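Local coordinates for protein tRNA (guanine(9)-N1)-methyltransferase (Schizosaccharomyces pombe, PDB 4JWG) that uses its SPOUT-type catalytic domain, the part modelled here, to transfer a methyl group from S-adenosyl-L-methionine to N1 of guanosine 9 in cytoplasmic tRNA, at residues I31-D36 with V69-T74; E114-L119 with D133-I138; Y118-S123 with L150-A155; N125-L130 with K161-P166. All coordinates share one frame; numbering follows the deposited sequence.

Overall arrangement
All four contacts reach one six-stranded parallel sheet. Contact 1 pairs two neighbouring strands, contact 2 the next two across the sheet, their centres about 9 Å apart. Contact 3 leaves the end of strand 116-119 for helix 150-158, and contact 4 adds a loop beside strand 161-163; their centres are about 11 Å apart. Asp36 links contact 1 to contacts 2 and 3: its OD2 lies 2.7 Å from Tyr118 OH and 3.1 Å from Lys154 NZ. Tyr118 brings in contact 4, its N 2.9 Å from Lys161 O and its O 3.0 Å from Ala163 N. The S-adenosyl-L-methionine site draws Leu119 from contacts 2 and 3, Cys151 from contact 3 and Leu165 from contact 4.

Contact 1. Residues I31-D36 with V69-T74; sequences IRIVLD and VELFAT
Ile33 and Leu71 are paired in register on the parallel strands 32-36 and 70-74, their side chains crossing at a slant, and with Val69 and Leu35 they form the densely packed face. With CG1 beside the backbone N (chi1 -63°) and chi2 extended (-176°), Ile33 brings CD1 to 4.0 Å from Val69 CG1 and almost as near the valine's other methyl. Its CG2 branch, opposite that N, reaches Leu71 CD1 at 4.1 Å, a methyl that also touches Leu35 CG at 4.0 Å. With an alanine at Ile33, the fork of Val69 would probably face a gap and Leu71 CD1 gain room to turn. Between the strands the backbone ladder is regular: Phe72 N gives a 2.7 Å bond to Ile33 O, and Leu35 N gives a nearly straight one (173°) to Phe72 O. It frays at the start, where Glu70 N to Ile31 O is weak.

The other face is looser at one end. Val34 CG2 packs on Phe72 CB at 3.8 Å, but the side chains of Arg32 and Glu70, partly exposed, meet through their aliphatic stems, CG to CB at 4.0 Å; their charged ends lead away, that of Arg32 to Gln112. Beyond Val34, a water joins Asp36 OD1 to Thr74 OG1, while Asp36 OD2 is held by Tyr118 OH and Lys154 NZ.

The two strands and helix 45-63 make a beta-alpha-beta unit. Phe185 and Leu188 of helix 181-194 cover Ile33, Tyr105 of helix 105-108 covers Val34 and Thr74 on the opposite face, and strand 135-139 continues the sheet along the other edge of strand 32-36.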
loop_
_atom_site.group_PDB
_atom_site.type_symbol
_atom_site.label_atom_id
_atom_site.label_comp_id
_atom_site.label_asym_id
_atom_site.label_seq_id
_atom_site.Cartn_x
_atom_site.Cartn_y
_atom_site.Cartn_z
ATOM N N ILE A 31 -1.011 13.200 1.302
ATOM C CA ILE A 31 -1.270 11.884 1.877
ATOM C C ILE A 31 -0.012 11.039 1.881
ATOM O O ILE A 31 0.784 11.083 0.930
ATOM C CB ILE A 31 -2.328 11.146 1.097
ATOM C CG1 ILE A 31 -3.631 11.890 1.181
ATOM C CG2 ILE A 31 -2.549 9.765 1.667
ATOM C CD1 ILE A 31 -4.673 11.354 0.229
ATOM N N ARG A 32 0.163 10.260 2.944
ATOM C CA ARG A 32 1.274 9.321 2.996
ATOM C C ARG A 32 0.794 7.889 2.972
ATOM O O ARG A 32 -0.203 7.538 3.596
ATOM C CB ARG A 32 2.170 9.620 4.185
ATOM C CG ARG A 32 2.801 11.020 4.065
ATOM C CD ARG A 32 2.872 11.695 5.409
ATOM N NE ARG A 32 1.537 12.039 5.877
ATOM C CZ ARG A 32 1.259 12.482 7.097
ATOM N NH1 ARG A 32 2.237 12.637 7.965
ATOM N NH2 ARG A 32 0.004 12.771 7.443
ATOM N N ILE A 33 1.487 7.064 2.211
ATOM C CA ILE A 33 1.090 5.693 2.097
ATOM C C ILE A 33 2.255 4.846 2.491
ATOM O O ILE A 33 3.373 5.089 2.028
ATOM C CB ILE A 33 0.590 5.354 0.663
ATOM C CG1 ILE A 33 -0.682 6.175 0.329
ATOM C CG2 ILE A 33 0.353 3.819 0.495
ATOM C CD1 ILE A 33 -1.371 5.865 -1.046
ATOM N N VAL A 34 1.989 3.852 3.340
ATOM C CA VAL A 34 3.012 3.074 4.023
ATOM C C VAL A 34 2.858 1.635 3.590
ATOM O O VAL A 34 1.758 1.082 3.598
ATOM C CB VAL A 34 2.841 3.195 5.574
ATOM C CG1 VAL A 34 3.683 2.170 6.358
ATOM C CG2 VAL A 34 3.123 4.626 6.037
ATOM N N LEU A 35 3.956 1.035 3.155
ATOM C CA LEU A 35 3.955 -0.379 2.898
ATOM C C LEU A 35 4.543 -0.978 4.136
ATOM O O LEU A 35 5.739 -0.790 4.479
ATOM C CB LEU A 35 4.811 -0.733 1.683
ATOM C CG LEU A 35 4.453 0.007 0.409
ATOM C CD1 LEU A 35 5.376 -0.542 -0.650
ATOM C CD2 LEU A 35 2.967 -0.169 0.043
ATOM N N ASP A 36 3.691 -1.686 4.844
ATOM C CA ASP A 36 4.178 -2.280 6.070
ATOM C C ASP A 36 4.913 -3.617 5.823
ATOM O O ASP A 36 4.296 -4.663 5.661
ATOM C CB ASP A 36 3.041 -2.412 7.044
ATOM C CG ASP A 36 3.395 -3.281 8.194
ATOM O OD1 ASP A 36 4.617 -3.385 8.496
ATOM O OD2 ASP A 36 2.452 -3.839 8.792
ATOM N N VAL A 69 2.059 10.628 -4.004
ATOM C CA VAL A 69 2.024 10.682 -2.526
ATOM C C VAL A 69 3.444 10.625 -2.051
ATOM O O VAL A 69 4.339 10.510 -2.887
ATOM C CB VAL A 69 1.210 9.484 -1.895
ATOM C CG1 VAL A 69 -0.247 9.458 -2.395
ATOM C CG2 VAL A 69 1.899 8.111 -2.097
ATOM N N GLU A 70 3.684 10.724 -0.741
ATOM C CA GLU A 70 4.946 10.215 -0.182
ATOM C C GLU A 70 4.721 8.740 0.186
ATOM O O GLU A 70 3.855 8.404 1.034
ATOM C CB GLU A 70 5.453 10.992 1.047
ATOM C CG GLU A 70 6.036 12.374 0.731
ATOM C CD GLU A 70 7.465 12.364 0.156
ATOM O OE1 GLU A 70 8.246 11.387 0.350
ATOM O OE2 GLU A 70 7.822 13.379 -0.489
ATOM N N LEU A 71 5.503 7.875 -0.462
ATOM C CA LEU A 71 5.417 6.437 -0.247
ATOM C C LEU A 71 6.466 6.039 0.799
ATOM O O LEU A 71 7.647 6.438 0.678
ATOM C CB LEU A 71 5.638 5.699 -1.574
ATOM C CG LEU A 71 5.494 4.177 -1.575
ATOM C CD1 LEU A 71 4.080 3.713 -1.113
ATOM C CD2 LEU A 71 5.874 3.607 -2.966
ATOM N N PHE A 72 6.036 5.269 1.819
ATOM C CA PHE A 72 6.948 4.790 2.881
ATOM C C PHE A 72 7.078 3.296 2.875
ATOM O O PHE A 72 6.124 2.564 2.584
ATOM C CB PHE A 72 6.438 5.194 4.249
ATOM C CG PHE A 72 6.740 6.587 4.599
ATOM C CD1 PHE A 72 7.778 6.875 5.482
ATOM C CD2 PHE A 72 6.024 7.627 4.022
ATOM C CE1 PHE A 72 8.096 8.206 5.802
ATOM C CE2 PHE A 72 6.324 8.942 4.324
ATOM C CZ PHE A 72 7.371 9.237 5.224
ATOM N N ALA A 73 8.254 2.823 3.212
ATOM C CA ALA A 73 8.421 1.408 3.364
ATOM C C ALA A 73 8.985 1.216 4.770
ATOM O O ALA A 73 10.182 1.454 4.996
ATOM C CB ALA A 73 9.349 0.878 2.305
ATOM N N THR A 74 8.103 0.839 5.704
ATOM C CA THR A 74 8.439 0.679 7.128
ATOM C C THR A 74 8.750 -0.750 7.507
ATOM O O THR A 74 8.237 -1.707 6.903
ATOM C CB THR A 74 7.365 1.254 8.063
ATOM O OG1 THR A 74 6.128 0.548 7.882
ATOM C CG2 THR A 74 7.147 2.728 7.749
HETATM O O HOH W 1 6.132 -1.421 9.408
#

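Contact 2. Residues E114-L119 with D133-I138; sequences EKLVYL and DKIYII
Tyr118 and Ile137 meet at the apolar centre of two adjacent parallel strands, 116-119 and 135-139, in the sheet of the SPOUT methyltransferase fold. Ile137 CG2 sits over one face of the tyrosine ring, 3.8 Å from its centroid and shifted toward the rim: a CH-pi contact, with the two side chains crossing at about a right angle. On the same face of the sheet Leu116 CD2 meets Ile135 CG2 at 3.7 Å. The other face carries Val117 and Tyr136, which run alongside each other, Val117 CB 3.6 Å from Tyr136 CD1. Leu119, which binds S-adenosyl-L-methionine, extends this patch: its CD2 reaches the Tyr136 ring and its CD1 comes to 3.9 Å from Ile138 CG1.

Four backbone hydrogen bonds stitch the strands. Val117 takes part in two of them, its N giving to Ile135 O at 2.7 Å and its O accepting from Ile137 N. Both tyrosine hydroxyls find partners beyond the pair, Tyr118 OH at Asp36 and Tyr136 OH at the backbone N of Asp131.

At the strand starts the contact turns polar and more open. The chain of Lys115 lies along Asp133 O, while its NZ makes a long salt bridge with neighbouring Glu114. Lys134, bent at chi2 (-94°) and salt-bridged to Asp131, lays its CD 3.3 Å from Lys115 O.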
loop_
_atom_site.group_PDB
_atom_site.type_symbol
_atom_site.label_atom_id
_atom_site.label_comp_id
_atom_site.label_asym_id
_atom_site.label_seq_id
_atom_site.Cartn_x
_atom_site.Cartn_y
_atom_site.Cartn_z
ATOM N N GLU A 114 -2.976 8.889 15.576
ATOM C CA GLU A 114 -4.420 8.940 15.294
ATOM C C GLU A 114 -4.715 9.292 13.835
ATOM O O GLU A 114 -5.870 9.375 13.442
ATOM C CB GLU A 114 -5.168 9.898 16.254
ATOM C CG GLU A 114 -5.065 11.417 15.941
ATOM C CD GLU A 114 -3.612 11.953 15.898
ATOM O OE1 GLU A 114 -2.718 11.375 16.575
ATOM O OE2 GLU A 114 -3.364 12.957 15.171
ATOM N N LYS A 115 -3.672 9.479 13.038
ATOM C CA LYS A 115 -3.844 9.777 11.617
ATOM C C LYS A 115 -3.626 8.545 10.745
ATOM O O LYS A 115 -3.831 8.605 9.543
ATOM C CB LYS A 115 -2.917 10.927 11.193
ATOM C CG LYS A 115 -3.462 12.306 11.594
ATOM C CD LYS A 115 -2.333 13.305 11.920
ATOM C CE LYS A 115 -2.890 14.631 12.508
ATOM N NZ LYS A 115 -1.824 15.555 13.042
ATOM N N LEU A 116 -3.230 7.436 11.373
ATOM C CA LEU A 116 -2.970 6.165 10.715
ATOM C C LEU A 116 -4.238 5.378 10.452
ATOM O O LEU A 116 -5.075 5.263 11.337
ATOM C CB LEU A 116 -2.087 5.304 11.598
ATOM C CG LEU A 116 -0.671 5.773 11.935
ATOM C CD1 LEU A 116 -0.168 4.991 13.139
ATOM C CD2 LEU A 116 0.217 5.558 10.729
ATOM N N VAL A 117 -4.365 4.834 9.231
ATOM C CA VAL A 117 -5.483 3.963 8.839
ATOM C C VAL A 117 -4.913 2.727 8.191
ATOM O O VAL A 117 -4.260 2.819 7.139
ATOM C CB VAL A 117 -6.445 4.638 7.824
ATOM C CG1 VAL A 117 -7.615 3.737 7.489
ATOM C CG2 VAL A 117 -6.949 5.958 8.366
ATOM N N TYR A 118 -5.173 1.572 8.799
ATOM C CA TYR A 118 -4.676 0.318 8.274
ATOM C C TYR A 118 -5.721 -0.270 7.358
ATOM O O TYR A 118 -6.836 -0.561 7.803
ATOM C CB TYR A 118 -4.343 -0.690 9.382
ATOM C CG TYR A 118 -3.238 -1.642 8.957
ATOM C CD1 TYR A 118 -2.049 -1.675 9.659
ATOM C CD2 TYR A 118 -3.364 -2.463 7.805
ATOM C CE1 TYR A 118 -0.996 -2.507 9.281
ATOM C CE2 TYR A 118 -2.315 -3.300 7.392
ATOM C CZ TYR A 118 -1.111 -3.309 8.157
ATOM O OH TYR A 118 -0.018 -4.113 7.853
ATOM N N LEU A 119 -5.369 -0.460 6.091
ATOM C CA LEU A 119 -6.328 -1.033 5.182
ATOM C C LEU A 119 -6.412 -2.524 5.366
ATOM O O LEU A 119 -5.398 -3.229 5.376
ATOM C CB LEU A 119 -5.996 -0.746 3.715
ATOM C CG LEU A 119 -5.545 0.619 3.238
ATOM C CD1 LEU A 119 -5.357 0.487 1.750
ATOM C CD2 LEU A 119 -6.491 1.707 3.572
ATOM N N ASP A 133 -4.715 14.681 5.222
ATOM C CA ASP A 133 -3.957 14.611 6.489
ATOM C C ASP A 133 -3.691 13.182 7.042
ATOM O O ASP A 133 -3.035 13.047 8.101
ATOM C CB ASP A 133 -4.632 15.483 7.589
ATOM C CG ASP A 133 -6.060 15.028 7.912
ATOM O OD1 ASP A 133 -6.880 14.939 6.968
ATOM O OD2 ASP A 133 -6.360 14.738 9.102
ATOM N N LYS A 134 -4.175 12.136 6.355
ATOM C CA LYS A 134 -4.112 10.777 6.899
ATOM C C LYS A 134 -2.992 9.954 6.302
ATOM O O LYS A 134 -2.331 10.376 5.345
ATOM C CB LYS A 134 -5.431 10.044 6.718
ATOM C CG LYS A 134 -6.563 10.634 7.515
ATOM C CD LYS A 134 -6.737 9.951 8.866
ATOM C CE LYS A 134 -7.859 10.588 9.686
ATOM N NZ LYS A 134 -8.930 11.260 8.841
ATOM N N ILE A 135 -2.789 8.780 6.899
ATOM C CA ILE A 135 -1.693 7.895 6.585
ATOM C C ILE A 135 -2.269 6.509 6.422
ATOM O O ILE A 135 -2.770 5.910 7.376
ATOM C CB ILE A 135 -0.631 7.871 7.701
ATOM C CG1 ILE A 135 -0.100 9.285 7.964
ATOM C CG2 ILE A 135 0.532 6.950 7.346
ATOM C CD1 ILE A 135 0.599 9.394 9.292
ATOM N N TYR A 136 -2.159 6.002 5.206
ATOM C CA TYR A 136 -2.776 4.759 4.817
ATOM C C TYR A 136 -1.742 3.667 4.689
ATOM O O TYR A 136 -0.711 3.848 3.976
ATOM C CB TYR A 136 -3.545 4.983 3.516
ATOM C CG TYR A 136 -4.667 5.962 3.733
ATOM C CD1 TYR A 136 -5.860 5.562 4.350
ATOM C CD2 TYR A 136 -4.523 7.307 3.387
ATOM C CE1 TYR A 136 -6.894 6.488 4.594
ATOM C CE2 TYR A 136 -5.550 8.244 3.621
ATOM C CZ TYR A 136 -6.726 7.821 4.224
ATOM O OH TYR A 136 -7.736 8.736 4.458
ATOM N N ILE A 137 -2.004 2.555 5.394
ATOM C CA ILE A 137 -1.046 1.411 5.475
ATOM C C ILE A 137 -1.524 0.218 4.667
ATOM O O ILE A 137 -2.711 -0.171 4.748
ATOM C CB ILE A 137 -0.772 0.931 6.930
ATOM C CG1 ILE A 137 -0.457 2.125 7.852
ATOM C CG2 ILE A 137 0.348 -0.072 6.956
ATOM C CD1 ILE A 137 -0.633 1.838 9.310
ATOM N N ILE A 138 -0.611 -0.349 3.865
ATOM C CA ILE A 138 -0.888 -1.581 3.149
ATOM C C ILE A 138 0.078 -2.640 3.660
ATOM O O ILE A 138 1.278 -2.418 3.679
ATOM C CB ILE A 138 -0.739 -1.404 1.634
ATOM C CG1 ILE A 138 -1.594 -0.255 1.107
ATOM C CG2 ILE A 138 -1.097 -2.666 0.904
ATOM C CD1 ILE A 138 -1.091 0.295 -0.361
#

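Contact 3. Residues Y118-S123 with L150-A155; sequences YLSADS and LCQNKA
Cys151 and Tyr118 pack together beside the S-adenosyl-L-methionine pocket, to which Cys151 and the next residue on the strand, Leu119, both contribute; an acetate, probably from the crystallisation liquor, also lies close to the tyrosine. The cysteine CB lies 3.4 Å from Tyr118 CE2, and its SG stands obliquely to the ring, 4.8 Å from the centroid and 59° off the normal. At the root of the side chain, Ala155 CB touches Tyr118 CB at 3.6 Å. With CG swung roughly opposite the backbone N (chi1 -151°), the ring lies between sheet and helix: Cys151 and Ala155 come from the side facing away from Ile137. A leucine in place of Tyr118 would probably open a gap beside Cys151 and leave Asp36 OD2 without the hydroxyl that bonds it.

Here a parallel strand of the SPOUT fold runs out into a turn, and the first turns of helix 150-158 cover both. Residues Ser120 to Ser123 form a type I beta turn, closed by Ser123 N to Ser120 O. Nested in it is an ST turn, in which Ser120 OG accepts from Asp122 N at 3.0 Å. Gln152 spans this loop. Its CG rests 3.6 Å from Ser120 OG and equally near Asp122 CB, and the bend at chi2 (-63°) carries its amide on toward Ser123. Gln152 NE2 and Ser123 OG converge on Thr162 OG1, a cluster modelled so tightly that its donor-acceptor distances deserve little weight; Ser123 O accepts from Lys164 NZ.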
loop_
_atom_site.group_PDB
_atom_site.type_symbol
_atom_site.label_atom_id
_atom_site.label_comp_id
_atom_site.label_asym_id
_atom_site.label_seq_id
_atom_site.Cartn_x
_atom_site.Cartn_y
_atom_site.Cartn_z
ATOM N N TYR A 118 -5.173 1.572 8.799
ATOM C CA TYR A 118 -4.676 0.318 8.274
ATOM C C TYR A 118 -5.721 -0.270 7.358
ATOM O O TYR A 118 -6.836 -0.561 7.803
ATOM C CB TYR A 118 -4.343 -0.690 9.382
ATOM C CG TYR A 118 -3.238 -1.642 8.957
ATOM C CD1 TYR A 118 -2.049 -1.675 9.659
ATOM C CD2 TYR A 118 -3.364 -2.463 7.805
ATOM C CE1 TYR A 118 -0.996 -2.507 9.281
ATOM C CE2 TYR A 118 -2.315 -3.300 7.392
ATOM C CZ TYR A 118 -1.111 -3.309 8.157
ATOM O OH TYR A 118 -0.018 -4.113 7.853
ATOM N N LEU A 119 -5.369 -0.460 6.091
ATOM C CA LEU A 119 -6.328 -1.033 5.182
ATOM C C LEU A 119 -6.412 -2.524 5.366
ATOM O O LEU A 119 -5.398 -3.229 5.376
ATOM C CB LEU A 119 -5.996 -0.746 3.715
ATOM C CG LEU A 119 -5.545 0.619 3.238
ATOM C CD1 LEU A 119 -5.357 0.487 1.750
ATOM C CD2 LEU A 119 -6.491 1.707 3.572
ATOM N N SER A 120 -7.633 -3.025 5.458
ATOM C CA SER A 120 -7.824 -4.460 5.623
ATOM C C SER A 120 -9.195 -4.830 5.116
ATOM O O SER A 120 -10.197 -4.253 5.566
ATOM C CB SER A 120 -7.679 -4.882 7.092
ATOM O OG SER A 120 -8.449 -6.060 7.330
ATOM N N ALA A 121 -9.240 -5.810 4.216
ATOM C CA ALA A 121 -10.513 -6.333 3.694
ATOM C C ALA A 121 -11.452 -6.873 4.782
ATOM O O ALA A 121 -12.629 -7.148 4.468
ATOM C CB ALA A 121 -10.265 -7.431 2.652
ATOM N N ASP A 122 -10.924 -7.056 6.008
ATOM C CA ASP A 122 -11.672 -7.645 7.121
ATOM C C ASP A 122 -12.317 -6.584 8.026
ATOM O O ASP A 122 -13.042 -6.920 8.969
ATOM C CB ASP A 122 -10.770 -8.567 7.981
ATOM C CG ASP A 122 -10.183 -9.754 7.184
ATOM O OD1 ASP A 122 -10.943 -10.435 6.418
ATOM O OD2 ASP A 122 -8.946 -9.983 7.305
ATOM N N SER A 123 -12.042 -5.313 7.772
ATOM C CA SER A 123 -12.649 -4.269 8.555
ATOM C C SER A 123 -14.158 -4.195 8.358
ATOM O O SER A 123 -14.673 -4.556 7.284
ATOM C CB SER A 123 -12.041 -2.939 8.160
ATOM O OG SER A 123 -12.019 -2.097 9.272
ATOM N N LEU A 150 -5.250 -11.131 9.640
ATOM C CA LEU A 150 -3.864 -10.815 9.961
ATOM C C LEU A 150 -3.574 -9.352 10.221
ATOM O O LEU A 150 -2.940 -9.003 11.217
ATOM C CB LEU A 150 -2.966 -11.200 8.795
ATOM C CG LEU A 150 -1.526 -10.701 8.931
ATOM C CD1 LEU A 150 -0.816 -11.512 9.969
ATOM C CD2 LEU A 150 -0.802 -10.727 7.612
ATOM N N CYS A 151 -4.042 -8.495 9.313
ATOM C CA CYS A 151 -3.810 -7.047 9.428
ATOM C C CYS A 151 -4.861 -6.388 10.346
ATOM O O CYS A 151 -4.589 -5.352 10.911
ATOM C CB CYS A 151 -3.759 -6.345 8.055
ATOM S SG CYS A 151 -2.427 -6.932 6.905
ATOM N N GLN A 152 -6.049 -6.975 10.496
ATOM C CA GLN A 152 -7.048 -6.475 11.466
ATOM C C GLN A 152 -6.503 -6.638 12.868
ATOM O O GLN A 152 -6.525 -5.685 13.662
ATOM C CB GLN A 152 -8.347 -7.269 11.394
ATOM C CG GLN A 152 -9.499 -6.559 10.742
ATOM C CD GLN A 152 -9.952 -5.301 11.456
ATOM O OE1 GLN A 152 -10.032 -5.234 12.685
ATOM N NE2 GLN A 152 -10.248 -4.292 10.677
ATOM N N ASN A 153 -6.010 -7.856 13.158
ATOM C CA ASN A 153 -5.457 -8.205 14.464
ATOM C C ASN A 153 -4.355 -7.255 14.859
ATOM O O ASN A 153 -4.326 -6.762 15.985
ATOM C CB ASN A 153 -4.871 -9.609 14.443
ATOM C CG ASN A 153 -5.924 -10.705 14.535
ATOM O OD1 ASN A 153 -5.563 -11.884 14.605
ATOM N ND2 ASN A 153 -7.229 -10.330 14.537
ATOM N N LYS A 154 -3.444 -7.012 13.927
ATOM C CA LYS A 154 -2.298 -6.154 14.185
ATOM C C LYS A 154 -2.688 -4.699 14.497
ATOM O O LYS A 154 -2.282 -4.145 15.518
ATOM C CB LYS A 154 -1.352 -6.195 12.992
ATOM C CG LYS A 154 -0.222 -5.211 13.101
ATOM C CD LYS A 154 0.874 -5.514 12.104
ATOM C CE LYS A 154 2.006 -4.486 12.218
ATOM N NZ LYS A 154 3.181 -5.077 11.542
ATOM N N ALA A 155 -3.462 -4.065 13.625
ATOM C CA ALA A 155 -3.840 -2.683 13.876
ATOM C C ALA A 155 -4.748 -2.613 15.096
ATOM O O ALA A 155 -4.587 -1.725 15.943
ATOM C CB ALA A 155 -4.525 -2.119 12.679
#

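Contact 4. Residues N125-L130 with K161-P166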
loop_
_atom_site.group_PDB
_atom_site.type_symbol
_atom_site.label_atom_id
_atom_site.label_comp_id
_atom_site.label_asym_id
_atom_site.label_seq_id
_atom_site.Cartn_x
_atom_site.Cartn_y
_atom_site.Cartn_z
ATOM N N ASN A 125 -15.340 -1.164 8.869
ATOM C CA ASN A 125 -15.266 0.160 8.263
ATOM C C ASN A 125 -14.958 0.180 6.795
ATOM O O ASN A 125 -14.296 -0.685 6.286
ATOM C CB ASN A 125 -14.200 0.976 8.947
ATOM C CG ASN A 125 -14.547 1.264 10.372
ATOM O OD1 ASN A 125 -15.738 1.285 10.745
ATOM N ND2 ASN A 125 -13.524 1.482 11.189
ATOM N N THR A 126 -15.435 1.211 6.122
ATOM C CA THR A 126 -15.159 1.375 4.724
ATOM C C THR A 126 -14.783 2.819 4.463
ATOM O O THR A 126 -15.504 3.752 4.868
ATOM C CB THR A 126 -16.351 0.996 3.861
ATOM O OG1 THR A 126 -16.888 -0.245 4.314
ATOM C CG2 THR A 126 -15.934 0.827 2.440
ATOM N N ILE A 127 -13.647 2.988 3.792
ATOM C CA ILE A 127 -13.280 4.262 3.194
ATOM C C ILE A 127 -14.288 4.703 2.157
ATOM O O ILE A 127 -14.681 3.942 1.284
ATOM C CB ILE A 127 -11.932 4.169 2.463
ATOM C CG1 ILE A 127 -10.815 4.019 3.468
ATOM C CG2 ILE A 127 -11.675 5.427 1.689
ATOM C CD1 ILE A 127 -10.925 5.048 4.558
ATOM N N THR A 128 -14.687 5.951 2.209
ATOM C CA THR A 128 -15.470 6.476 1.087
ATOM C C THR A 128 -14.705 7.567 0.326
ATOM O O THR A 128 -15.052 7.875 -0.813
ATOM C CB THR A 128 -16.873 6.939 1.527
ATOM O OG1 THR A 128 -16.756 7.902 2.577
ATOM C CG2 THR A 128 -17.665 5.754 2.066
ATOM N N GLU A 129 -13.652 8.097 0.964
ATOM C CA GLU A 129 -12.741 9.108 0.419
ATOM C C GLU A 129 -11.424 9.035 1.188
ATOM O O GLU A 129 -11.394 8.587 2.321
ATOM C CB GLU A 129 -13.281 10.531 0.607
ATOM C CG GLU A 129 -14.583 10.852 -0.067
ATOM C CD GLU A 129 -15.620 11.314 0.966
ATOM O OE1 GLU A 129 -16.672 10.613 1.144
ATOM O OE2 GLU A 129 -15.340 12.368 1.627
ATOM N N LEU A 130 -10.344 9.507 0.594
ATOM C CA LEU A 130 -9.100 9.621 1.313
ATOM C C LEU A 130 -8.901 11.078 1.767
ATOM O O LEU A 130 -9.120 12.003 0.986
ATOM C CB LEU A 130 -7.930 9.209 0.403
ATOM C CG LEU A 130 -7.990 7.873 -0.351
ATOM C CD1 LEU A 130 -6.810 7.756 -1.289
ATOM C CD2 LEU A 130 -8.050 6.701 0.629
ATOM N N LYS A 161 -7.135 2.706 13.680
ATOM C CA LYS A 161 -8.324 2.458 12.862
ATOM C C LYS A 161 -7.997 1.571 11.632
ATOM O O LYS A 161 -6.898 1.633 11.084
ATOM C CB LYS A 161 -8.958 3.796 12.442
ATOM C CG LYS A 161 -10.482 3.729 12.225
ATOM C CD LYS A 161 -11.204 5.061 12.557
ATOM C CE LYS A 161 -11.177 5.383 14.058
ATOM N NZ LYS A 161 -11.338 6.839 14.325
ATOM N N THR A 162 -8.938 0.724 11.243
ATOM C CA THR A 162 -8.782 -0.119 10.092
ATOM C C THR A 162 -9.918 0.237 9.186
ATOM O O THR A 162 -10.963 0.660 9.668
ATOM C CB THR A 162 -8.957 -1.625 10.427
ATOM O OG1 THR A 162 -10.290 -1.856 10.918
ATOM C CG2 THR A 162 -7.921 -2.108 11.426
ATOM N N ALA A 163 -9.743 0.068 7.883
ATOM C CA ALA A 163 -10.865 0.255 6.945
ATOM C C ALA A 163 -10.535 -0.487 5.708
ATOM O O ALA A 163 -9.365 -0.732 5.441
ATOM C CB ALA A 163 -11.096 1.729 6.600
ATOM N N LYS A 164 -11.568 -0.838 4.956
ATOM C CA LYS A 164 -11.418 -1.455 3.667
ATOM C C LYS A 164 -11.853 -0.479 2.564
ATOM O O LYS A 164 -12.457 0.583 2.828
ATOM C CB LYS A 164 -12.241 -2.735 3.626
ATOM C CG LYS A 164 -13.722 -2.496 3.618
ATOM C CD LYS A 164 -14.498 -3.741 3.318
ATOM C CE LYS A 164 -15.883 -3.612 3.912
ATOM N NZ LYS A 164 -16.159 -4.941 4.532
ATOM N N LEU A 165 -11.520 -0.832 1.332
ATOM C CA LEU A 165 -11.842 -0.015 0.188
ATOM C C LEU A 165 -13.301 -0.277 -0.145
ATOM O O LEU A 165 -13.780 -1.384 0.059
ATOM C CB LEU A 165 -10.983 -0.450 -0.993
ATOM C CG LEU A 165 -9.466 -0.266 -0.953
ATOM C CD1 LEU A 165 -8.780 -1.280 -1.839
ATOM C CD2 LEU A 165 -9.133 1.096 -1.422
ATOM N N PRO A 166 -14.011 0.736 -0.671
ATOM C CA PRO A 166 -15.443 0.568 -0.922
ATOM C C PRO A 166 -15.678 0.009 -2.311
ATOM O O PRO A 166 -16.212 0.723 -3.185
ATOM C CB PRO A 166 -15.968 2.003 -0.857
ATOM C CG PRO A 166 -14.843 2.803 -1.457
ATOM C CD PRO A 166 -13.543 2.075 -1.105
#
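Asn125 and Thr162 make the side-chain bond: Asn125 ND2 gives to Thr162 O at 3.1 Å, the acceptor lying close to the plane of the amide and the nitrogen almost in line with the C=O (173°). Backbone bonds follow on both sides of Thr126. Lys164 N gives to Asn125 O at 3.0 Å from above the carbonyl plane, and Ile127 N gives to Lys164 O at 2.9 Å. Lys164 CG, set between its own backbone N and carbonyl carbon (chi1 70°), comes to 3.3 Å from Asn125 O. Thr126 splits its branches, CG2 against Pro166 CB at 3.5 Å and OG1 beside Lys164 CE at 3.5 Å. Ile127 CG1 meets Ala163 CB at 3.9 Å.

Thr126 and Lys164 form a single beta bridge, by which the loop 125-130 runs along the outer edge of strand 161-163, the last of the SPOUT-type sheet, and the residues just after it; the other edge of that strand bonds to Tyr118. Leu165, a residue of the S-adenosyl-L-methionine site, has its CB turned away from the loop. Trp197 of helix 197-204 packs on Ile127, Leu165 and Pro166, while its NE1 gives a hydrogen bond to Thr128 O.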